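Local coordinates for salicylate 5-hydroxylase, large oxygenase component (Ralstonia sp., PDB 7C8Z), which serves as the oxygenase component of salicylate 5-hydroxylase, using a [2Fe-2S] cluster and a catalytic iron to convert salicylate to gentisate, at residues Pro80-Arg85 / Cys118-Asn124; Tyr137-Leu143 / His171-Lys175; Pro28-Gln32 / Gln402-His406. One frame throughout, in Å; residues are numbered along the deposited sequence.

In the fold
Followed from the N terminus, the chain enters contact 3 first: P28-Q32, the first modelled residues, meet Q402-H406 just after helix 387-402 and so close a loop that takes in most of the subunit. Within that span lie contacts 1 and 2, in series and both in the Rieske domain. Contact 1 ties the edge strand 122-124 to strand 82-88; contact 2 sets the turn before strand 143-145 against the approach to strand 175-181. These two touch, G81 CA lying 4.1 Å from L139 CD1, with centres about 15 Å apart. Contact 3 belongs to the catalytic-domain end, its centre about 45 Å from that of contact 1 and about 46 Å from that of contact 2.

Contact 1. Residues Pro80-Arg85 / Cys118-Asn124; sequences PGDFKR and CRERHGN
F83 lays its ring against the backbone of H122 and G123 on the adjacent strand, with G123 N lying 3.4 Å above the ring plane over its centre and H122 C above the rim of the same face. CG sits between the backbone N and the carbonyl carbon (chi1 75°), which turns the ring across to the glycine paired with it. C118 SG approaches the ring obliquely, 3.8 Å from F83 CE1, as a sulfur-aromatic contact, while I94 and V96 of strand 91-97 also pack on the ring. Two backbone hydrogen bonds, F83 N to G123 O at 2.9 Å and G123 N to F83 O at 3.0 Å, make this a hydrogen-bonded pair of an antiparallel ladder between strands 82-85 and 122-124, at the edge of the Rieske domain's sheet. R85 carries the far end: its chain, extended to CD and then bent at chi3 (62°), brings NE to E120 O at 2.9 Å. That oxygen lies close to the guanidinium plane, whereas NE stands well above the carbonyl plane of E120; a weak bond from NH2 reaches R119 O. At the other end the N124 amide grips two acceptors through ND2, P80 O at 3.0 Å and D82 OD1 at 2.9 Å. The second bond is nearly straight (170°) and in the amide plane. R119 and R121 form salt bridges with acidic side chains of another protein's chain, R119 also with E398 of the second subunit.

Contact 2. Residues Tyr137-Leu143 / His171-Lys175; sequences YSLKGDL and HGLTK
Apolar contact centres on Y137 and L173. L173 CD2 lies over the middle of the Y137 ring, 3.6 Å from its centroid and 13° off the ring normal, a CH-pi contact, and L173 CG adds a 3.5 Å approach to Y137 CD2. On the opposite face, L143 CD1 sits 3.9 Å above the plane near the rim, so the ring is clamped between two leucines, while H171 O and G172 CA come up at its edge. With chi1 at -54°, the L173 branch turns away from its own carbonyl, and CD2 ends over the ring. Backbone polar contact is a single bond, L173 N to G141 O at 2.7 Å, made in the plane of the carbonyl. G141 ends a type I beta turn begun at S138, whose OG accepts from K140 N as an ST turn and also from D142 N at 2.9 Å. This turn joins strands 135-137 and 143-145 of the Rieske domain. The ionic contact is a salt bridge from K175 NZ to D142 OD1, 2.6 Å, met on the syn side; the lysine chain is extended as it passes K140 O. Beyond the contact, Y137 OH bonds to A111 N, and the Y137 side chain is about 5 Å from the [2Fe-2S] cluster at the nearest atoms. Hydrocarbon thus packs round the ring beside the cluster, while solvent probably tempers the charges of the more exposed D142-K175 pair.

Contact 3. Residues Pro28-Gln32 / Gln402-His406; sequences PVFPQ and QKPTH
P404 sets its CG in the corner formed by F30 and P31: CG lies 3.6 Å from F30 CD1, near the plane of the phenyl ring at its edge, and 3.6 Å from P31 CD, with the two proline rings crossing at about a right angle. P404 and T405 are the middle residues of a type I beta turn from K403 to H406, closed by H406 N to K403 O at 3.0 Å, where the chain leaves helix 387-402 of the catalytic domain. The first modelled residues, 28-32, lie against this turn. V29 CG1 covers the centre of one face of the F30 ring, 3.9 Å above its plane, and also approaches Q402 O. Carboxylate oxygens of E60 of the third subunit take the backbone N of V29 and of F30, and E107 of that subunit pairs with K403, so the contact sits at a subunit interface. T405 CG2 packs against the F30-P31 peptide, 3.4 Å from P31 N; the backbone T405 N gives only a weak bond to V29 O. With chi1 at 44°, the other branch, T405 OG1, is turned to two carbonyls, P28 O at 2.7 Å and V29 O at 2.9 Å, both within reach of its one proton.

Contact 1. Residues Pro80-Arg85 / Cys118-Asn124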
# COMPACT_ATOMS: atom_id res chain seq x y z
N PRO A 80 -32.16 -13.04 19.94
CA PRO A 80 -31.10 -13.25 20.93
C PRO A 80 -29.91 -13.97 20.33
O PRO A 80 -30.05 -14.90 19.53
CB PRO A 80 -31.79 -14.10 22.01
CG PRO A 80 -33.24 -13.85 21.83
CD PRO A 80 -33.44 -13.63 20.36
N GLY A 81 -28.71 -13.53 20.72
CA GLY A 81 -27.48 -14.02 20.15
C GLY A 81 -27.02 -13.25 18.93
O GLY A 81 -25.83 -13.32 18.59
N ASP A 82 -27.90 -12.51 18.28
CA ASP A 82 -27.51 -11.71 17.13
C ASP A 82 -26.54 -10.61 17.56
O ASP A 82 -26.83 -9.84 18.48
CB ASP A 82 -28.74 -11.10 16.45
CG ASP A 82 -29.59 -12.14 15.74
OD1 ASP A 82 -29.22 -13.33 15.77
OD2 ASP A 82 -30.62 -11.76 15.15
N PHE A 83 -25.39 -10.56 16.90
CA PHE A 83 -24.36 -9.58 17.20
C PHE A 83 -23.91 -8.86 15.93
O PHE A 83 -23.95 -9.43 14.83
CB PHE A 83 -23.15 -10.23 17.89
CG PHE A 83 -22.27 -11.04 16.97
CD1 PHE A 83 -21.26 -10.43 16.23
CD2 PHE A 83 -22.44 -12.41 16.85
CE1 PHE A 83 -20.45 -11.16 15.39
CE2 PHE A 83 -21.63 -13.15 16.02
CZ PHE A 83 -20.64 -12.52 15.28
N LYS A 84 -23.48 -7.62 16.12
CA LYS A 84 -22.84 -6.81 15.08
C LYS A 84 -21.57 -6.21 15.68
O LYS A 84 -21.63 -5.58 16.74
CB LYS A 84 -23.78 -5.71 14.57
CG LYS A 84 -23.19 -4.87 13.46
CD LYS A 84 -23.87 -3.51 13.36
CE LYS A 84 -22.96 -2.48 12.70
NZ LYS A 84 -23.69 -1.30 12.18
N ARG A 85 -20.43 -6.45 15.03
CA ARG A 85 -19.19 -5.81 15.45
C ARG A 85 -19.11 -4.41 14.84
O ARG A 85 -19.41 -4.21 13.66
CB ARG A 85 -17.99 -6.66 15.03
CG ARG A 85 -16.63 -6.00 15.31
CD ARG A 85 -15.46 -6.95 15.07
NE ARG A 85 -15.38 -7.41 13.69
CZ ARG A 85 -14.75 -6.78 12.70
NH1 ARG A 85 -14.11 -5.63 12.92
NH2 ARG A 85 -14.75 -7.29 11.48
N CYS A 118 -13.24 -11.17 18.29
CA CYS A 118 -14.38 -11.25 17.38
C CYS A 118 -13.96 -10.76 16.00
O CYS A 118 -13.55 -9.61 15.83
CB CYS A 118 -15.55 -10.42 17.91
SG CYS A 118 -17.02 -10.42 16.86
N ARG A 119 -14.05 -11.65 15.02
CA ARG A 119 -13.52 -11.38 13.69
C ARG A 119 -14.59 -11.16 12.64
O ARG A 119 -14.34 -10.45 11.67
CB ARG A 119 -12.62 -12.54 13.24
CG ARG A 119 -11.35 -12.63 14.05
CD ARG A 119 -10.35 -11.65 13.51
NE ARG A 119 -9.83 -10.74 14.52
CZ ARG A 119 -9.14 -9.65 14.23
NH1 ARG A 119 -8.89 -9.34 12.97
NH2 ARG A 119 -8.69 -8.87 15.21
N GLU A 120 -15.76 -11.78 12.81
CA GLU A 120 -16.85 -11.54 11.88
C GLU A 120 -17.46 -10.17 12.14
O GLU A 120 -17.31 -9.59 13.22
CB GLU A 120 -17.92 -12.64 12.02
CG GLU A 120 -17.43 -14.04 11.65
CD GLU A 120 -17.37 -14.24 10.15
OE1 GLU A 120 -17.94 -13.40 9.42
OE2 GLU A 120 -16.75 -15.23 9.70
N ARG A 121 -18.14 -9.64 11.12
CA ARG A 121 -18.88 -8.40 11.32
C ARG A 121 -20.17 -8.63 12.08
O ARG A 121 -20.57 -7.80 12.91
CB ARG A 121 -19.20 -7.75 9.98
CG ARG A 121 -18.03 -7.13 9.24
CD ARG A 121 -18.45 -6.90 7.80
NE ARG A 121 -17.78 -5.74 7.21
CZ ARG A 121 -17.63 -5.58 5.90
NH1 ARG A 121 -18.08 -6.50 5.05
NH2 ARG A 121 -17.01 -4.51 5.43
N HIS A 122 -20.85 -9.74 11.81
CA HIS A 122 -22.15 -10.01 12.39
C HIS A 122 -22.35 -11.52 12.49
O HIS A 122 -21.61 -12.30 11.88
CB HIS A 122 -23.27 -9.39 11.55
CG HIS A 122 -23.51 -10.11 10.26
ND1 HIS A 122 -22.76 -9.87 9.13
CD2 HIS A 122 -24.40 -11.06 9.92
CE1 HIS A 122 -23.18 -10.64 8.15
NE2 HIS A 122 -24.18 -11.37 8.60
N GLY A 123 -23.35 -11.91 13.26
CA GLY A 123 -23.66 -13.33 13.36
C GLY A 123 -24.54 -13.61 14.56
O GLY A 123 -25.22 -12.73 15.06
N ASN A 124 -24.50 -14.86 15.01
CA ASN A 124 -25.30 -15.29 16.15
C ASN A 124 -24.46 -16.15 17.07
O ASN A 124 -23.95 -17.19 16.64
CB ASN A 124 -26.55 -16.05 15.70
CG ASN A 124 -27.40 -16.48 16.86
OD1 ASN A 124 -27.12 -17.48 17.52
ND2 ASN A 124 -28.46 -15.72 17.14

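Contact 2. Residues Tyr137-Leu143 / His171-Lys175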
# COMPACT_ATOMS: atom_id res chain seq x y z
N TYR A 137 -16.91 -16.08 27.65
CA TYR A 137 -17.61 -14.96 28.27
C TYR A 137 -19.10 -15.01 27.93
O TYR A 137 -19.48 -15.39 26.82
CB TYR A 137 -17.07 -13.60 27.77
CG TYR A 137 -15.58 -13.41 27.88
CD1 TYR A 137 -14.72 -13.92 26.92
CD2 TYR A 137 -15.04 -12.70 28.94
CE1 TYR A 137 -13.35 -13.73 27.03
CE2 TYR A 137 -13.68 -12.50 29.05
CZ TYR A 137 -12.84 -13.02 28.09
OH TYR A 137 -11.48 -12.82 28.22
N SER A 138 -19.93 -14.60 28.89
CA SER A 138 -21.35 -14.39 28.62
C SER A 138 -21.55 -13.32 27.54
O SER A 138 -20.66 -12.52 27.25
CB SER A 138 -22.08 -13.99 29.90
OG SER A 138 -21.70 -12.70 30.34
N LEU A 139 -22.76 -13.28 26.99
CA LEU A 139 -23.11 -12.21 26.07
C LEU A 139 -23.17 -10.85 26.74
O LEU A 139 -23.39 -9.84 26.05
CB LEU A 139 -24.45 -12.52 25.39
CG LEU A 139 -24.46 -13.70 24.41
CD1 LEU A 139 -25.86 -13.94 23.86
CD2 LEU A 139 -23.46 -13.47 23.27
N LYS A 140 -22.99 -10.78 28.06
CA LYS A 140 -22.87 -9.52 28.77
C LYS A 140 -21.43 -9.15 29.06
O LYS A 140 -21.18 -8.06 29.59
CB LYS A 140 -23.65 -9.58 30.09
CG LYS A 140 -25.14 -9.84 29.92
CD LYS A 140 -25.87 -9.75 31.25
CE LYS A 140 -26.93 -8.67 31.21
NZ LYS A 140 -28.09 -9.05 30.36
N GLY A 141 -20.47 -10.03 28.74
CA GLY A 141 -19.07 -9.77 28.96
C GLY A 141 -18.46 -10.42 30.18
O GLY A 141 -17.27 -10.22 30.44
N ASP A 142 -19.24 -11.20 30.93
CA ASP A 142 -18.74 -11.81 32.15
C ASP A 142 -17.96 -13.08 31.83
O ASP A 142 -18.45 -13.96 31.11
CB ASP A 142 -19.91 -12.14 33.09
CG ASP A 142 -20.70 -10.91 33.48
OD1 ASP A 142 -20.07 -9.91 33.90
OD2 ASP A 142 -21.94 -10.95 33.38
N LEU A 143 -16.75 -13.18 32.37
CA LEU A 143 -15.89 -14.34 32.16
C LEU A 143 -16.51 -15.57 32.81
O LEU A 143 -16.53 -15.69 34.04
CB LEU A 143 -14.50 -14.07 32.74
CG LEU A 143 -13.50 -15.21 32.66
CD1 LEU A 143 -13.38 -15.72 31.23
CD2 LEU A 143 -12.15 -14.77 33.20
N HIS A 171 -12.01 -10.11 35.61
CA HIS A 171 -11.36 -10.26 34.31
C HIS A 171 -12.38 -10.62 33.24
O HIS A 171 -12.20 -11.55 32.45
CB HIS A 171 -10.24 -11.29 34.40
CG HIS A 171 -9.12 -10.85 35.29
ND1 HIS A 171 -9.10 -11.09 36.65
CD2 HIS A 171 -7.99 -10.15 35.02
CE1 HIS A 171 -8.00 -10.58 37.17
NE2 HIS A 171 -7.31 -10.01 36.21
N GLY A 172 -13.48 -9.88 33.21
CA GLY A 172 -14.43 -9.96 32.12
C GLY A 172 -14.13 -8.92 31.07
O GLY A 172 -13.21 -8.11 31.18
N LEU A 173 -14.93 -8.95 30.00
CA LEU A 173 -14.79 -7.96 28.95
C LEU A 173 -15.23 -6.59 29.46
O LEU A 173 -16.18 -6.48 30.24
CB LEU A 173 -15.62 -8.35 27.73
CG LEU A 173 -15.36 -9.75 27.17
CD1 LEU A 173 -16.36 -10.12 26.08
CD2 LEU A 173 -13.94 -9.86 26.65
N THR A 174 -14.50 -5.55 29.05
CA THR A 174 -14.89 -4.19 29.40
C THR A 174 -16.30 -3.90 28.90
O THR A 174 -16.55 -3.93 27.69
CB THR A 174 -13.88 -3.19 28.81
OG1 THR A 174 -12.63 -3.33 29.48
CG2 THR A 174 -14.37 -1.76 28.98
N LYS A 175 -17.21 -3.65 29.83
CA LYS A 175 -18.60 -3.40 29.48
C LYS A 175 -18.84 -1.91 29.29
O LYS A 175 -18.29 -1.08 30.03
CB LYS A 175 -19.55 -3.92 30.56
CG LYS A 175 -19.29 -5.34 31.01
CD LYS A 175 -20.18 -5.68 32.18
CE LYS A 175 -19.81 -7.00 32.81
NZ LYS A 175 -20.81 -7.39 33.84

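Contact 3. Residues Pro28-Gln32 / Gln402-His406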
# COMPACT_ATOMS: atom_id res chain seq x y z
N PRO A 28 7.10 30.71 8.90
CA PRO A 28 6.94 29.54 9.77
C PRO A 28 5.80 28.63 9.33
O PRO A 28 4.66 28.84 9.74
CB PRO A 28 6.65 30.17 11.14
CG PRO A 28 5.99 31.48 10.82
CD PRO A 28 6.51 31.93 9.48
N VAL A 29 6.11 27.62 8.51
CA VAL A 29 5.06 26.82 7.89
C VAL A 29 4.58 25.70 8.83
O VAL A 29 3.40 25.33 8.81
CB VAL A 29 5.55 26.27 6.54
CG1 VAL A 29 4.82 25.00 6.15
CG2 VAL A 29 5.40 27.32 5.45
N PHE A 30 5.48 25.17 9.68
CA PHE A 30 5.10 24.11 10.60
C PHE A 30 5.02 24.64 12.03
O PHE A 30 5.89 25.40 12.46
CB PHE A 30 6.10 22.94 10.55
CG PHE A 30 6.25 22.35 9.18
CD1 PHE A 30 5.17 21.79 8.52
CD2 PHE A 30 7.48 22.35 8.55
CE1 PHE A 30 5.31 21.24 7.26
CE2 PHE A 30 7.63 21.80 7.29
CZ PHE A 30 6.54 21.25 6.64
N PRO A 31 3.99 24.26 12.79
CA PRO A 31 3.79 24.87 14.10
C PRO A 31 4.85 24.42 15.09
O PRO A 31 5.37 23.30 15.03
CB PRO A 31 2.40 24.40 14.52
CG PRO A 31 2.21 23.12 13.78
CD PRO A 31 2.94 23.27 12.48
N GLN A 32 5.15 25.31 16.03
CA GLN A 32 6.08 25.08 17.13
C GLN A 32 5.47 25.75 18.36
O GLN A 32 5.37 26.98 18.40
CB GLN A 32 7.47 25.66 16.82
CG GLN A 32 8.55 25.24 17.78
CD GLN A 32 9.39 26.41 18.26
OE1 GLN A 32 9.14 27.56 17.89
NE2 GLN A 32 10.38 26.12 19.10
N GLN A 402 -0.61 20.99 3.95
CA GLN A 402 0.35 21.75 3.16
C GLN A 402 1.00 22.87 3.97
O GLN A 402 2.20 23.14 3.83
CB GLN A 402 -0.35 22.30 1.92
CG GLN A 402 0.47 23.24 1.08
CD GLN A 402 0.06 23.18 -0.38
OE1 GLN A 402 -0.39 22.15 -0.87
NE2 GLN A 402 0.22 24.30 -1.07
N LYS A 403 0.23 23.53 4.84
CA LYS A 403 0.72 24.68 5.62
C LYS A 403 0.02 24.70 6.97
O LYS A 403 -0.85 25.54 7.23
CB LYS A 403 0.50 25.99 4.87
CG LYS A 403 -0.86 26.08 4.18
CD LYS A 403 -0.87 27.12 3.07
CE LYS A 403 -0.74 28.53 3.62
NZ LYS A 403 -1.05 29.56 2.59
N PRO A 404 0.41 23.81 7.88
CA PRO A 404 -0.38 23.62 9.12
C PRO A 404 -0.40 24.81 10.06
O PRO A 404 -1.14 24.76 11.05
CB PRO A 404 0.29 22.41 9.79
CG PRO A 404 1.67 22.36 9.20
CD PRO A 404 1.57 22.90 7.81
N THR A 405 0.35 25.88 9.79
CA THR A 405 0.30 27.07 10.64
C THR A 405 -0.81 28.03 10.25
O THR A 405 -1.14 28.93 11.03
CB THR A 405 1.63 27.83 10.62
OG1 THR A 405 2.13 27.93 9.28
CG2 THR A 405 2.66 27.15 11.51
N HIS A 406 -1.40 27.87 9.07
CA HIS A 406 -2.43 28.79 8.60
C HIS A 406 -3.73 28.48 9.33
O HIS A 406 -3.79 27.66 10.25
CB HIS A 406 -2.58 28.67 7.08
CG HIS A 406 -3.03 29.94 6.42
ND1 HIS A 406 -2.65 31.19 6.86
CD2 HIS A 406 -3.83 30.15 5.35
CE1 HIS A 406 -3.19 32.11 6.09
NE2 HIS A 406 -3.91 31.51 5.16